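Local atomic coordinates of precorrin-6y methylase (Rhodobacter capsulatus, PDB entry 3NJR), a protein that forms the C-terminal, S-adenosyl-L-homocysteine-binding domain of an enzyme that methylates, and probably decarboxylates, a precorrin intermediate in cobalamin biosynthesis. Residues R44-L48 / S68-W73; P123-I128 / T148-N153. All coordinates share one frame; numbering follows the deposited sequence.

Contact 1: residues R44-L48 / S68-W73; sequences RALTL and SVSVEW. With SAH (S-adenosyl-L-homocysteine), chain C.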
# COMPACT_ATOMS: atom_id res chain seq x y z
N ARG A 44 8.03 9.61 13.07
CA ARG A 44 8.44 10.78 13.84
C ARG A 44 9.01 11.87 12.94
O ARG A 44 8.75 13.06 13.16
CB ARG A 44 9.42 10.42 14.94
CG ARG A 44 9.30 11.34 16.12
CD ARG A 44 10.12 10.90 17.33
NE ARG A 44 10.38 9.46 17.38
CZ ARG A 44 11.50 8.89 16.93
NH1 ARG A 44 12.45 9.64 16.38
NH2 ARG A 44 11.67 7.58 17.03
N ALA A 45 9.77 11.48 11.92
CA ALA A 45 10.19 12.46 10.93
C ALA A 45 8.99 13.11 10.24
O ALA A 45 8.94 14.34 10.12
CB ALA A 45 11.13 11.83 9.90
N LEU A 46 8.01 12.32 9.83
CA LEU A 46 6.87 12.88 9.06
C LEU A 46 6.08 13.87 9.88
O LEU A 46 5.70 14.96 9.39
CB LEU A 46 5.94 11.80 8.53
CG LEU A 46 6.50 11.02 7.35
CD1 LEU A 46 5.67 9.75 7.14
CD2 LEU A 46 6.55 11.87 6.07
N THR A 47 5.85 13.49 11.13
CA THR A 47 5.10 14.27 12.09
C THR A 47 5.80 15.61 12.35
O THR A 47 5.23 16.69 12.10
CB THR A 47 4.93 13.47 13.37
OG1 THR A 47 4.22 12.26 13.06
CG2 THR A 47 4.18 14.25 14.42
N LEU A 48 7.05 15.56 12.80
CA LEU A 48 7.79 16.81 12.94
C LEU A 48 7.82 17.67 11.70
O LEU A 48 7.68 18.89 11.80
CB LEU A 48 9.15 16.61 13.59
CG LEU A 48 8.82 16.61 15.08
CD1 LEU A 48 8.66 15.21 15.65
CD2 LEU A 48 9.84 17.37 15.82
N SER A 68 8.77 11.29 22.67
CA SER A 68 9.80 11.43 21.63
C SER A 68 9.54 12.59 20.66
O SER A 68 10.47 13.25 20.20
CB SER A 68 9.98 10.11 20.86
OG SER A 68 8.88 9.89 19.97
N VAL A 69 8.28 12.83 20.35
CA VAL A 69 7.88 13.94 19.49
C VAL A 69 8.32 15.27 20.11
O VAL A 69 8.91 16.13 19.41
CB VAL A 69 6.36 13.92 19.23
CG1 VAL A 69 5.87 15.22 18.66
CG2 VAL A 69 6.02 12.78 18.31
N SER A 70 8.07 15.40 21.42
CA SER A 70 8.40 16.60 22.19
C SER A 70 9.90 16.81 22.26
O SER A 70 10.37 17.96 22.22
CB SER A 70 7.86 16.51 23.62
OG SER A 70 6.45 16.57 23.71
N VAL A 71 10.65 15.71 22.38
CA VAL A 71 12.10 15.77 22.49
C VAL A 71 12.64 16.31 21.18
O VAL A 71 13.33 17.32 21.16
CB VAL A 71 12.71 14.40 22.86
CG1 VAL A 71 14.20 14.40 22.70
CG2 VAL A 71 12.39 14.03 24.28
N GLU A 72 12.29 15.66 20.07
CA GLU A 72 12.65 16.20 18.75
C GLU A 72 12.09 17.62 18.44
O GLU A 72 12.75 18.42 17.76
CB GLU A 72 12.35 15.19 17.65
CG GLU A 72 12.89 13.82 17.98
CD GLU A 72 13.25 12.98 16.78
OE1 GLU A 72 12.37 12.70 15.94
OE2 GLU A 72 14.42 12.56 16.68
N TRP A 73 10.89 17.96 18.94
CA TRP A 73 10.36 19.31 18.73
C TRP A 73 11.23 20.32 19.45
O TRP A 73 11.61 21.32 18.86
CB TRP A 73 8.91 19.42 19.19
CG TRP A 73 8.36 20.83 19.37
CD1 TRP A 73 8.47 21.61 20.48
CD2 TRP A 73 7.57 21.59 18.42
NE1 TRP A 73 7.83 22.82 20.28
CE2 TRP A 73 7.27 22.83 19.04
CE3 TRP A 73 7.10 21.34 17.12
CZ2 TRP A 73 6.50 23.81 18.40
CZ3 TRP A 73 6.35 22.33 16.49
CH2 TRP A 73 6.06 23.55 17.13
N SAH C . 3.83 9.92 20.62
CA SAH C . 4.23 8.80 21.52
CB SAH C . 3.55 7.50 21.07
CG SAH C . 2.64 6.90 22.14
SD SAH C . 0.94 7.07 21.68
C SAH C . 5.73 8.66 21.57
O SAH C . 6.32 8.14 22.52
OXT SAH C . 6.44 9.08 20.66
C5' SAH C . 0.04 6.27 22.98
C4' SAH C . 0.09 6.99 24.33
O4' SAH C . -0.96 7.96 24.51
C3' SAH C . -0.05 6.00 25.48
O3' SAH C . 1.12 6.05 26.29
C2' SAH C . -1.25 6.45 26.29
O2' SAH C . -1.06 6.33 27.71
C1' SAH C . -1.44 7.90 25.87
N9 SAH C . -2.85 8.34 26.08
C8 SAH C . -3.96 7.58 25.90
N7 SAH C . -5.08 8.26 26.20
C5 SAH C . -4.71 9.50 26.59
C6 SAH C . -5.41 10.73 27.03
N6 SAH C . -6.75 10.74 27.11
N1 SAH C . -4.66 11.83 27.34
C2 SAH C . -3.32 11.81 27.26
N3 SAH C . -2.63 10.72 26.86
C4 SAH C . -3.25 9.55 26.51

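Contact 2: residues P123-I128 / T148-N153; sequences PEAVFI and TRIVAN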
# COMPACT_ATOMS: atom_id res chain seq x y z
N PRO A 123 -0.90 26.89 23.08
CA PRO A 123 0.31 26.56 22.34
C PRO A 123 0.30 27.24 20.99
O PRO A 123 -0.73 27.78 20.60
CB PRO A 123 0.15 25.07 22.13
CG PRO A 123 -1.35 24.91 21.95
CD PRO A 123 -1.93 25.84 22.95
N GLU A 124 1.45 27.21 20.30
CA GLU A 124 1.55 27.61 18.90
C GLU A 124 1.24 26.41 17.97
O GLU A 124 0.77 26.60 16.84
CB GLU A 124 2.95 28.18 18.61
CG GLU A 124 3.15 29.68 18.94
CD GLU A 124 3.43 29.97 20.42
OE1 GLU A 124 4.18 29.22 21.08
OE2 GLU A 124 2.88 30.98 20.94
N ALA A 125 1.48 25.19 18.48
CA ALA A 125 1.16 23.91 17.81
C ALA A 125 0.64 22.82 18.78
O ALA A 125 1.03 22.81 19.96
CB ALA A 125 2.38 23.40 17.05
N VAL A 126 -0.21 21.91 18.29
CA VAL A 126 -0.68 20.74 19.09
C VAL A 126 -0.49 19.44 18.33
O VAL A 126 -0.73 19.36 17.12
CB VAL A 126 -2.18 20.77 19.38
CG1 VAL A 126 -2.54 19.74 20.45
CG2 VAL A 126 -2.68 22.15 19.74
N PHE A 127 -0.08 18.39 19.05
CA PHE A 127 0.06 17.07 18.45
C PHE A 127 -0.76 16.11 19.24
O PHE A 127 -0.63 16.01 20.46
CB PHE A 127 1.53 16.60 18.42
CG PHE A 127 1.69 15.14 18.06
CD1 PHE A 127 1.47 14.70 16.76
CD2 PHE A 127 2.04 14.19 19.03
CE1 PHE A 127 1.60 13.34 16.41
CE2 PHE A 127 2.17 12.82 18.70
CZ PHE A 127 1.96 12.40 17.38
N ILE A 128 -1.61 15.38 18.54
CA ILE A 128 -2.38 14.30 19.16
C ILE A 128 -1.92 12.96 18.62
O ILE A 128 -2.21 12.61 17.46
CB ILE A 128 -3.90 14.43 18.92
CG1 ILE A 128 -4.42 15.80 19.39
CG2 ILE A 128 -4.64 13.33 19.65
CD1 ILE A 128 -4.53 16.86 18.31
N THR A 148 -3.38 28.15 15.10
CA THR A 148 -2.61 27.18 15.86
C THR A 148 -2.60 25.96 14.96
O THR A 148 -3.63 25.61 14.41
CB THR A 148 -3.30 26.84 17.22
OG1 THR A 148 -3.43 28.03 18.03
CG2 THR A 148 -2.53 25.78 18.01
N ARG A 149 -1.43 25.33 14.80
CA ARG A 149 -1.32 24.18 13.92
C ARG A 149 -1.67 22.91 14.67
O ARG A 149 -1.29 22.76 15.82
CB ARG A 149 0.08 24.12 13.28
CG ARG A 149 0.59 25.51 12.83
CD ARG A 149 1.93 25.50 12.09
NE ARG A 149 3.04 24.98 12.89
CZ ARG A 149 3.83 25.71 13.68
NH1 ARG A 149 4.81 25.12 14.36
NH2 ARG A 149 3.65 27.02 13.82
N ILE A 150 -2.42 22.02 14.02
CA ILE A 150 -2.79 20.70 14.57
C ILE A 150 -2.23 19.56 13.73
O ILE A 150 -2.28 19.61 12.50
CB ILE A 150 -4.31 20.46 14.65
CG1 ILE A 150 -5.10 21.77 14.84
CG2 ILE A 150 -4.64 19.41 15.74
CD1 ILE A 150 -5.22 22.28 16.26
N VAL A 151 -1.72 18.52 14.41
CA VAL A 151 -1.21 17.34 13.73
C VAL A 151 -1.61 16.09 14.51
O VAL A 151 -1.33 15.97 15.69
CB VAL A 151 0.33 17.41 13.46
CG1 VAL A 151 0.87 16.13 12.81
CG2 VAL A 151 0.68 18.63 12.59
N ALA A 152 -2.26 15.15 13.83
CA ALA A 152 -2.73 13.92 14.46
C ALA A 152 -2.41 12.70 13.62
O ALA A 152 -2.53 12.75 12.41
CB ALA A 152 -4.21 14.00 14.70
N ASN A 153 -1.99 11.61 14.28
CA ASN A 153 -1.84 10.29 13.65
C ASN A 153 -2.98 9.34 14.08
O ASN A 153 -3.36 9.31 15.23
CB ASN A 153 -0.48 9.67 13.99
CG ASN A 153 0.70 10.58 13.63
OD1 ASN A 153 0.66 11.32 12.65
ND2 ASN A 153 1.76 10.51 14.43

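Contact 1: residues R44-L48 / S68-W73
R44 reaches from helix 41-51 across to helix 68-75, and its side chain threads between S68 and E72, one helical turn apart. CB lies on the E72 side of this groove. R44 CG passes 4.2 Å from V69 CG2, and CD is flanked by S68 OG and E72 OE1. Up to CD the chain is extended; it then bends at chi3 (-26°), which turns R44 NE to within 3.0 Å of S68 OG. Beyond CZ, R44 NH1 gives E72 OE1 a nearly straight hydrogen bond (3.1 Å), part of a salt bridge. The carboxylate oxygen lies in the guanidinium plane, whereas the arginine meets that oxygen from well above the carboxylate plane, the two groups being 75° apart. R44 NH1 also binds the backbone O of R27, while E72 is held by the G26 amide and the R27 side chain, so the buried pair is stitched to the N-terminal loop. One turn on from R44, L48 takes over with apolar packing: L48 CD1 rests 4.1 Å from V69 CG1, and CD2 lies against the E72-W73 peptide. The segment axes cross at -58°. S68 OG donates a 2.7 Å hydrogen bond to OXT of S-adenosyl-L-homocysteine, placing this helix pair at the carboxylate end of the cofactor pocket in a Rossmann-like class I methyltransferase domain.

Contact 2: residues P123-I128 / T148-N153
I128 and I150 form the apolar centre on one face of two parallel strands. Their side chains lie side by side and point the same way, with I128 CD1 3.6 Å from I150 CG2. V126 continues this face: V126 CG2, beside the backbone N, approaches T148 CG2 at 4.0 Å, while A152 CB sits by I128 CB at the other end. Helix 134-143 packs on this face through L136, Y137 and L140 against I128. On the reverse face F127 CD1 meets V151 CG1 at 4.2 Å. With CG anti to the backbone N (chi1 169°), the F127 ring reaches along the sheet to N153, whose ND2 lies in the ring plane at its edge, 3.5 Å from F127 CE1; ring and amide planes are 67° apart. Between the strands, backbone hydrogen bonds follow the parallel pattern. V126 N bonds to R149 O (2.8 Å) and V151 N returns to V126 O (3.0 Å); I128 N then bonds to V151 O (2.9 Å). The bond from R149 N to E124 O is longer, and that from N153 N to I128 O is weak. At the polar margin the R149 guanidinium turns one face toward E124 O and A125 CB, while NH1 forms a salt bridge with E57 and also binds L51 O. The strands frame a beta-alpha-beta unit in the central sheet of a Rossmann-like methyltransferase fold, where F127 belongs to the S-adenosyl-L-homocysteine pocket.

In the fold
From the N terminus, helix 41-51 leads through strand 58-62 to helix 68-75, where contact 1 closes its loop. The chain then lays down strands 79-84 and 106-110 before strand 125-128 opens contact 2, which closes after helix 134-143. The two contacts therefore follow in series, neither nested nor crossed, with centres about 12 Å apart. They nevertheless touch in space: T47 packs on F127 and lies near N153, while the W73 indole rests against A125 and R149. Contact 1 thus lies against the A125, F127 and V151 face of the sheet, and helix 134-143 against the other. S68 and F127 bring both contacts to the cofactor pocket.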